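Local coordinates for ethanolamine utilization protein EutL (Clostridium perfringens E str. JGS1987, PDB 4TME), which forms trimeric tiles of the ethanolamine-utilization microcompartment shell and binds ethanolamine, which probably controls opening of its pore allosterically, at residues 57-62 and 92-97; 31-36 and 86-91; 174-179 and 186-191. All blocks are in the same frame, centred on the assembly; numbering follows the deposited sequence. Where two conformers were deposited one is given.

Contacts 1 and 2 adjoin, their centres 8 Å apart, in the four-stranded half of the chain; contact 3 lies in the second BMC domain, with centres about 27 and 28 Å away and no touch. The segments of contacts 1 and 2 alternate along the chain, and both reach the sheet in which strands 61-67 and 83-89 are neighbours. They are tied directly by the hydrogen bond between Asp-61 and His-33. Contact 3 follows both in sequence and forms the hairpin at one end of the six-stranded sheet. Contacts 1 and 2 lie about 20 and 22 Å from the chain's centre, at one end of their sheet's strands, while contact 3 reaches an ethanolamine pocket that includes Asp-45.

Contact 1: 57-62 and 92-97; sequences AAEVDV and PAEVRS
Glu-59 and Glu-94 make the one hydrogen bond of this contact: the backbone N of Glu-59 gives its hydrogen to OE2 of Glu-94 at 2.9 Å, almost straight at 172°. The donor meets the oxygen from above the carboxylate plane, 47° out of it. The Glu-94 chain reaches it by folding at chi2 (-60°), which brings the carboxylate alongside the helix, with OE2 toward the loop. This positions OE2 next to the CB atoms of both Ala-58 and Glu-59, each 3.6 Å away.

The two carboxylates are like charges close together. Glu-59 runs out fully extended, yet its OE2 remains 4.5 Å from OE1 of Glu-94, a proximity that may slightly raise the proton affinity of either, though solvent would screen it.

Packing fills the rest. CB of Ala-58 points at the helix and lies 3.5 Å from OG of Ser-97, one turn beyond Glu-94. Deeper in, Val-60 sets CG1 against the backbone of the helix, 3.5 Å from O of Glu-94 and 4.0 Å from CA of Val-95.

The loop makes an inverse gamma turn about Glu-59, and the contact lays this turn against the first turns of helix 92-106. It thus joins the connection from helix 44-57 to strand 61-67 with the second long helix of the alpha/beta BMC fold.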
# COMPACT_ATOMS: atom_id res chain seq x y z
N ALA C 57 16.69 -11.39 25.03
CA ALA C 57 16.87 -10.69 26.32
C ALA C 57 15.82 -11.03 27.37
O ALA C 57 16.03 -10.80 28.56
CB ALA C 57 16.84 -9.17 26.08
N ALA C 58 14.67 -11.51 26.94
CA ALA C 58 13.54 -11.71 27.83
C ALA C 58 12.63 -12.81 27.31
O ALA C 58 12.79 -13.27 26.15
CB ALA C 58 12.73 -10.40 27.95
N GLU C 59 11.68 -13.22 28.14
CA GLU C 59 10.76 -14.28 27.76
C GLU C 59 9.61 -13.69 26.95
O GLU C 59 8.50 -13.53 27.45
CB GLU C 59 10.23 -15.03 29.00
CG GLU C 59 9.49 -16.32 28.61
CD GLU C 59 9.06 -17.16 29.79
OE1 GLU C 59 8.35 -18.17 29.57
OE2 GLU C 59 9.43 -16.82 30.93
N VAL C 60 9.92 -13.32 25.72
CA VAL C 60 8.95 -12.70 24.81
C VAL C 60 9.07 -13.30 23.41
O VAL C 60 10.14 -13.74 22.99
CB VAL C 60 9.13 -11.17 24.68
CG1 VAL C 60 8.82 -10.50 26.01
CG2 VAL C 60 10.53 -10.82 24.22
N ASP C 61 7.94 -13.29 22.71
CA ASP C 61 7.85 -13.69 21.30
C ASP C 61 7.40 -12.49 20.48
O ASP C 61 6.59 -11.70 20.95
CB ASP C 61 6.83 -14.81 21.10
CG ASP C 61 7.19 -16.10 21.81
OD1 ASP C 61 8.35 -16.56 21.71
OD2 ASP C 61 6.30 -16.68 22.46
N VAL C 62 7.89 -12.35 19.24
CA VAL C 62 7.31 -11.35 18.35
C VAL C 62 6.06 -11.94 17.74
O VAL C 62 6.15 -12.94 17.02
CB VAL C 62 8.29 -10.93 17.26
CG1 VAL C 62 7.66 -9.89 16.32
CG2 VAL C 62 9.57 -10.40 17.92
N PRO C 92 3.57 -8.89 32.55
CA PRO C 92 4.03 -7.55 32.23
C PRO C 92 5.53 -7.37 32.47
O PRO C 92 6.15 -6.64 31.71
CB PRO C 92 3.20 -6.66 33.18
CG PRO C 92 2.01 -7.45 33.49
CD PRO C 92 2.45 -8.88 33.51
N ALA C 93 6.10 -7.99 33.50
CA ALA C 93 7.52 -7.84 33.76
C ALA C 93 8.38 -8.33 32.59
O ALA C 93 9.35 -7.70 32.21
CB ALA C 93 7.92 -8.58 35.03
N GLU C 94 8.00 -9.45 31.99
CA GLU C 94 8.79 -9.96 30.86
C GLU C 94 8.64 -9.06 29.63
O GLU C 94 9.63 -8.78 28.95
CB GLU C 94 8.40 -11.40 30.52
CG GLU C 94 8.93 -12.45 31.54
CD GLU C 94 10.46 -12.48 31.68
OE1 GLU C 94 10.96 -12.96 32.74
OE2 GLU C 94 11.18 -12.06 30.75
N VAL C 95 7.42 -8.63 29.35
CA VAL C 95 7.18 -7.68 28.28
C VAL C 95 8.02 -6.43 28.48
O VAL C 95 8.71 -5.98 27.58
CB VAL C 95 5.70 -7.32 28.18
CG1 VAL C 95 5.49 -6.13 27.26
CG2 VAL C 95 4.92 -8.54 27.71
N ARG C 96 7.98 -5.89 29.69
CA ARG C 96 8.73 -4.69 30.03
C ARG C 96 10.23 -4.89 29.77
O ARG C 96 10.91 -4.03 29.21
CB ARG C 96 8.43 -4.34 31.49
CG ARG C 96 8.91 -3.06 32.06
CD ARG C 96 8.53 -3.21 33.55
NE ARG C 96 8.64 -2.05 34.42
CZ ARG C 96 9.78 -1.57 34.88
NH1 ARG C 96 10.93 -2.11 34.48
NH2 ARG C 96 9.78 -0.53 35.71
N SER C 97 10.76 -6.06 30.13
CA SER C 97 12.17 -6.35 29.91
C SER C 97 12.46 -6.42 28.41
O SER C 97 13.46 -5.87 27.91
CB SER C 97 12.55 -7.67 30.60
OG SER C 97 13.88 -8.04 30.32

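Contact 2: 31-36 and 86-91; sequences PHHKSL and ILAGPS
Gly-89 and the pair Lys-34 and Ser-35 hold the two strands together through a classic beta bulge. The carbonyl O of Gly-89 accepts twice, from N of Lys-34 at 3.0 Å and from N of Ser-35 at 3.1 Å. The Ser-35 donor lies nearly in line with the carbonyl bond, whereas that of Lys-34 approaches from 35° off the carbonyl plane. In return N of Gly-89 donates to O of Ser-35, 3.0 Å away, and completes the antiparallel hydrogen-bonded pair. Leu-36 and Ala-88 form the next, non-hydrogen-bonded pair, where CA of Leu-36 lies 3.2 Å from O of Leu-87 in a CA-H...O contact.

Among the side chains, His-33 lays one ring face on the methyl of Ala-88. This CH-pi contact brings CB of Ala-88 to 3.7 Å from the centroid of the His-33 ring, 20° off the normal. The ring's NE2 is hydrogen-bonded to OD2 of Asp-61, which fixes the polar end while the face packs. On the same side of the sheet as Ala-88, Leu-36 carries CD2 to 3.7 Å from CB of Ala-88 and 4.0 Å from CG2 of Ile-86. Ser-35 projects from the other face and rests its CB against the backbone of Ser-91, whose own hydroxyl N-caps helix 92-106 at Glu-94.

Strands 35-41 and 83-89 are central in the four-stranded sheet, between 10-16 and 61-67. Ser-35 packs under helix 92-106, Leu-87 touches that helix and helix 44-57, and Ile-86 meets Met-158 of a second subunit.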
# COMPACT_ATOMS: atom_id res chain seq x y z
N PRO C 31 -1.69 -19.64 24.29
CA PRO C 31 -2.32 -19.59 25.62
C PRO C 31 -1.47 -18.91 26.68
O PRO C 31 -2.01 -18.27 27.58
CB PRO C 31 -2.54 -21.07 25.96
CG PRO C 31 -2.65 -21.75 24.66
CD PRO C 31 -1.70 -21.01 23.74
N HIS C 32 -0.15 -19.03 26.58
CA HIS C 32 0.72 -18.47 27.63
C HIS C 32 1.02 -16.99 27.40
O HIS C 32 1.64 -16.35 28.25
CB HIS C 32 2.02 -19.27 27.73
CG HIS C 32 2.76 -19.38 26.44
ND1 HIS C 32 2.43 -20.30 25.47
CD2 HIS C 32 3.83 -18.69 25.96
CE1 HIS C 32 3.24 -20.17 24.44
NE2 HIS C 32 4.10 -19.20 24.71
N HIS C 33 0.57 -16.44 26.27
CA HIS C 33 0.71 -15.01 25.98
C HIS C 33 -0.35 -14.18 26.73
O HIS C 33 -1.47 -14.02 26.25
CB HIS C 33 0.59 -14.75 24.49
CG HIS C 33 1.73 -15.28 23.68
ND1 HIS C 33 1.61 -15.62 22.35
CD2 HIS C 33 3.03 -15.51 24.01
CE1 HIS C 33 2.77 -16.05 21.90
NE2 HIS C 33 3.65 -15.98 22.88
N LYS C 34 0.03 -13.63 27.87
CA LYS C 34 -0.91 -12.93 28.73
C LYS C 34 -0.78 -11.41 28.66
O LYS C 34 -1.71 -10.69 29.02
CB LYS C 34 -0.73 -13.36 30.19
CG LYS C 34 -0.75 -14.85 30.41
CD LYS C 34 -2.14 -15.42 30.22
CE LYS C 34 -2.23 -16.84 30.77
NZ LYS C 34 -3.51 -17.49 30.40
N SER C 35 0.37 -10.94 28.20
CA SER C 35 0.71 -9.53 28.20
C SER C 35 1.35 -9.15 26.89
O SER C 35 2.08 -9.96 26.32
CB SER C 35 1.65 -9.20 29.34
OG SER C 35 0.99 -9.37 30.58
N LEU C 36 1.09 -7.93 26.42
CA LEU C 36 1.65 -7.44 25.16
C LEU C 36 2.48 -6.17 25.36
O LEU C 36 2.12 -5.33 26.16
CB LEU C 36 0.55 -7.13 24.14
CG LEU C 36 -0.44 -8.26 23.82
CD1 LEU C 36 -1.49 -7.71 22.84
CD2 LEU C 36 0.25 -9.47 23.26
N ILE C 86 4.69 -5.95 18.02
CA ILE C 86 4.06 -6.43 19.24
C ILE C 86 4.81 -7.62 19.79
O ILE C 86 4.99 -8.65 19.11
CB ILE C 86 2.57 -6.82 19.03
CG1 ILE C 86 1.79 -5.63 18.48
CG2 ILE C 86 1.92 -7.27 20.38
CD1 ILE C 86 0.31 -5.87 18.21
N LEU C 87 5.28 -7.46 21.02
CA LEU C 87 5.87 -8.54 21.80
C LEU C 87 4.81 -9.15 22.69
O LEU C 87 3.93 -8.45 23.18
CB LEU C 87 7.01 -8.01 22.69
CG LEU C 87 8.23 -7.45 21.97
CD1 LEU C 87 9.13 -6.80 23.02
CD2 LEU C 87 8.98 -8.57 21.28
N ALA C 88 4.88 -10.46 22.90
CA ALA C 88 3.98 -11.12 23.85
C ALA C 88 4.79 -11.96 24.83
O ALA C 88 5.79 -12.58 24.47
CB ALA C 88 2.94 -11.98 23.14
N GLY C 89 4.34 -11.98 26.07
CA GLY C 89 5.01 -12.76 27.09
C GLY C 89 4.04 -13.11 28.20
O GLY C 89 2.89 -12.69 28.17
N PRO C 90 4.51 -13.89 29.17
CA PRO C 90 3.67 -14.43 30.25
C PRO C 90 3.30 -13.41 31.31
O PRO C 90 2.39 -13.68 32.10
CB PRO C 90 4.54 -15.53 30.86
CG PRO C 90 5.93 -15.10 30.57
CD PRO C 90 5.86 -14.48 29.20
N SER C 91 4.00 -12.30 31.37
CA SER C 91 3.76 -11.30 32.41
C SER C 91 4.13 -9.93 31.92
O SER C 91 4.91 -9.79 30.99
CB SER C 91 4.57 -11.63 33.66
OG SER C 91 5.96 -11.44 33.38

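Contact 3: 174-179 and 186-191; sequences EFFAPP and GALLTG. With ETA (ethanolamine), chain J.
Phe-176 lays its ring over the neighbouring strand, on the face it shares with Leu-188, above Gly-186 and Ala-187. With CG anti to the carbonyl carbon (chi1 -48°), its ring swings along that strand: CD2 comes to 3.3 Å from N of Ala-187, and CZ reaches CG of Leu-188 at 3.6 Å, the two side chains meeting at a slant. Gly-186, paired with Phe-176, has no side chain, and the ring lies close over its backbone. One ring face takes the ethanolamine, whose CA sits 3.6 Å from CG of Phe-176.

Phe-175 takes a different first torsion, CG anti to the backbone N (chi1 176°), and its ring leaves on the face shared with Ala-187, where CD1 passes 3.6 Å from O of Gly-186. The carboxylate of Glu-174 leads away from the neighbouring strand, while its CB stays beside CD1 of Leu-188.

The backbones bond as an antiparallel ladder. N of Phe-176 donates to O of Gly-186 at 2.8 Å, and N of Leu-188 to O of Glu-174 at 2.9 Å; Gly-186 N to Phe-176 O closes the first pair.

Asp-45 and Thr-180 hydrogen-bond the ethanolamine. Within the sheet, strand 185-191 lies between 171-176 and 146-152; helix 154-167 packs on Phe-175 and Ala-187, and Tyr-64 of a third subunit bonds O of Pro-178.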
# COMPACT_ATOMS: atom_id res chain seq x y z
N GLU C 174 14.90 -15.46 2.78
CA GLU C 174 13.65 -14.74 2.59
C GLU C 174 13.88 -13.57 1.66
O GLU C 174 14.86 -12.82 1.82
CB GLU C 174 13.11 -14.24 3.94
CG GLU C 174 11.77 -13.53 3.85
CD GLU C 174 10.59 -14.49 3.90
OE1 GLU C 174 9.71 -14.29 4.77
OE2 GLU C 174 10.54 -15.44 3.08
N PHE C 175 13.01 -13.43 0.66
CA PHE C 175 13.11 -12.38 -0.35
C PHE C 175 12.02 -11.35 -0.06
O PHE C 175 10.86 -11.73 0.05
CB PHE C 175 12.92 -13.00 -1.75
CG PHE C 175 12.91 -12.03 -2.89
CD1 PHE C 175 13.96 -11.15 -3.08
CD2 PHE C 175 11.86 -12.04 -3.82
CE1 PHE C 175 13.96 -10.27 -4.16
CE2 PHE C 175 11.86 -11.17 -4.90
CZ PHE C 175 12.91 -10.29 -5.08
N PHE C 176 12.39 -10.09 0.08
CA PHE C 176 11.41 -9.02 0.27
C PHE C 176 11.15 -8.43 -1.11
O PHE C 176 11.92 -7.60 -1.58
CB PHE C 176 11.93 -7.92 1.20
CG PHE C 176 12.54 -8.42 2.48
CD1 PHE C 176 11.88 -9.34 3.27
CD2 PHE C 176 13.77 -7.94 2.89
CE1 PHE C 176 12.46 -9.77 4.48
CE2 PHE C 176 14.36 -8.37 4.08
CZ PHE C 176 13.70 -9.28 4.86
N ALA C 177 10.08 -8.87 -1.77
CA ALA C 177 9.88 -8.49 -3.17
C ALA C 177 9.40 -7.05 -3.30
O ALA C 177 8.51 -6.62 -2.56
CB ALA C 177 8.89 -9.43 -3.83
N PRO C 178 9.95 -6.30 -4.28
CA PRO C 178 9.60 -4.88 -4.38
C PRO C 178 8.23 -4.65 -4.98
O PRO C 178 7.95 -5.26 -6.02
CB PRO C 178 10.67 -4.31 -5.31
CG PRO C 178 11.13 -5.48 -6.11
CD PRO C 178 11.08 -6.65 -5.15
N PRO C 179 7.39 -3.80 -4.38
CA PRO C 179 7.59 -3.06 -3.12
C PRO C 179 7.09 -3.82 -1.92
O PRO C 179 6.05 -4.48 -1.99
CB PRO C 179 6.73 -1.82 -3.31
CG PRO C 179 5.54 -2.35 -4.03
CD PRO C 179 6.10 -3.45 -4.98
N GLY C 186 14.63 -6.30 -0.68
CA GLY C 186 15.89 -6.85 -0.21
C GLY C 186 15.73 -8.30 0.19
O GLY C 186 14.91 -9.01 -0.40
N ALA C 187 16.50 -8.75 1.18
CA ALA C 187 16.47 -10.16 1.54
C ALA C 187 17.17 -10.41 2.87
O ALA C 187 17.94 -9.57 3.34
CB ALA C 187 17.14 -11.01 0.46
N LEU C 188 16.89 -11.58 3.42
CA LEU C 188 17.67 -12.17 4.48
C LEU C 188 18.49 -13.30 3.89
O LEU C 188 17.93 -14.24 3.30
CB LEU C 188 16.79 -12.74 5.60
CG LEU C 188 15.80 -11.79 6.27
CD1 LEU C 188 14.92 -12.53 7.30
CD2 LEU C 188 16.53 -10.62 6.92
N LEU C 189 19.81 -13.23 4.05
CA LEU C 189 20.70 -14.28 3.57
C LEU C 189 21.39 -14.91 4.77
O LEU C 189 21.61 -14.23 5.76
CB LEU C 189 21.78 -13.75 2.61
CG LEU C 189 21.29 -12.80 1.51
CD1 LEU C 189 22.46 -12.35 0.65
CD2 LEU C 189 20.22 -13.49 0.65
N THR C 190 21.74 -16.18 4.69
CA THR C 190 22.45 -16.81 5.82
C THR C 190 23.73 -17.50 5.38
O THR C 190 23.92 -17.83 4.22
CB THR C 190 21.55 -17.83 6.57
OG1 THR C 190 22.18 -18.19 7.82
CG2 THR C 190 21.31 -19.11 5.76
N GLY C 191 24.61 -17.71 6.36
CA GLY C 191 25.89 -18.37 6.15
C GLY C 191 26.73 -18.15 7.40
O GLY C 191 26.18 -17.78 8.45
CA ETA J . 11.44 -5.64 4.40
N ETA J . 11.08 -4.94 5.60
C ETA J . 12.17 -4.67 3.49
O ETA J . 11.27 -3.68 3.02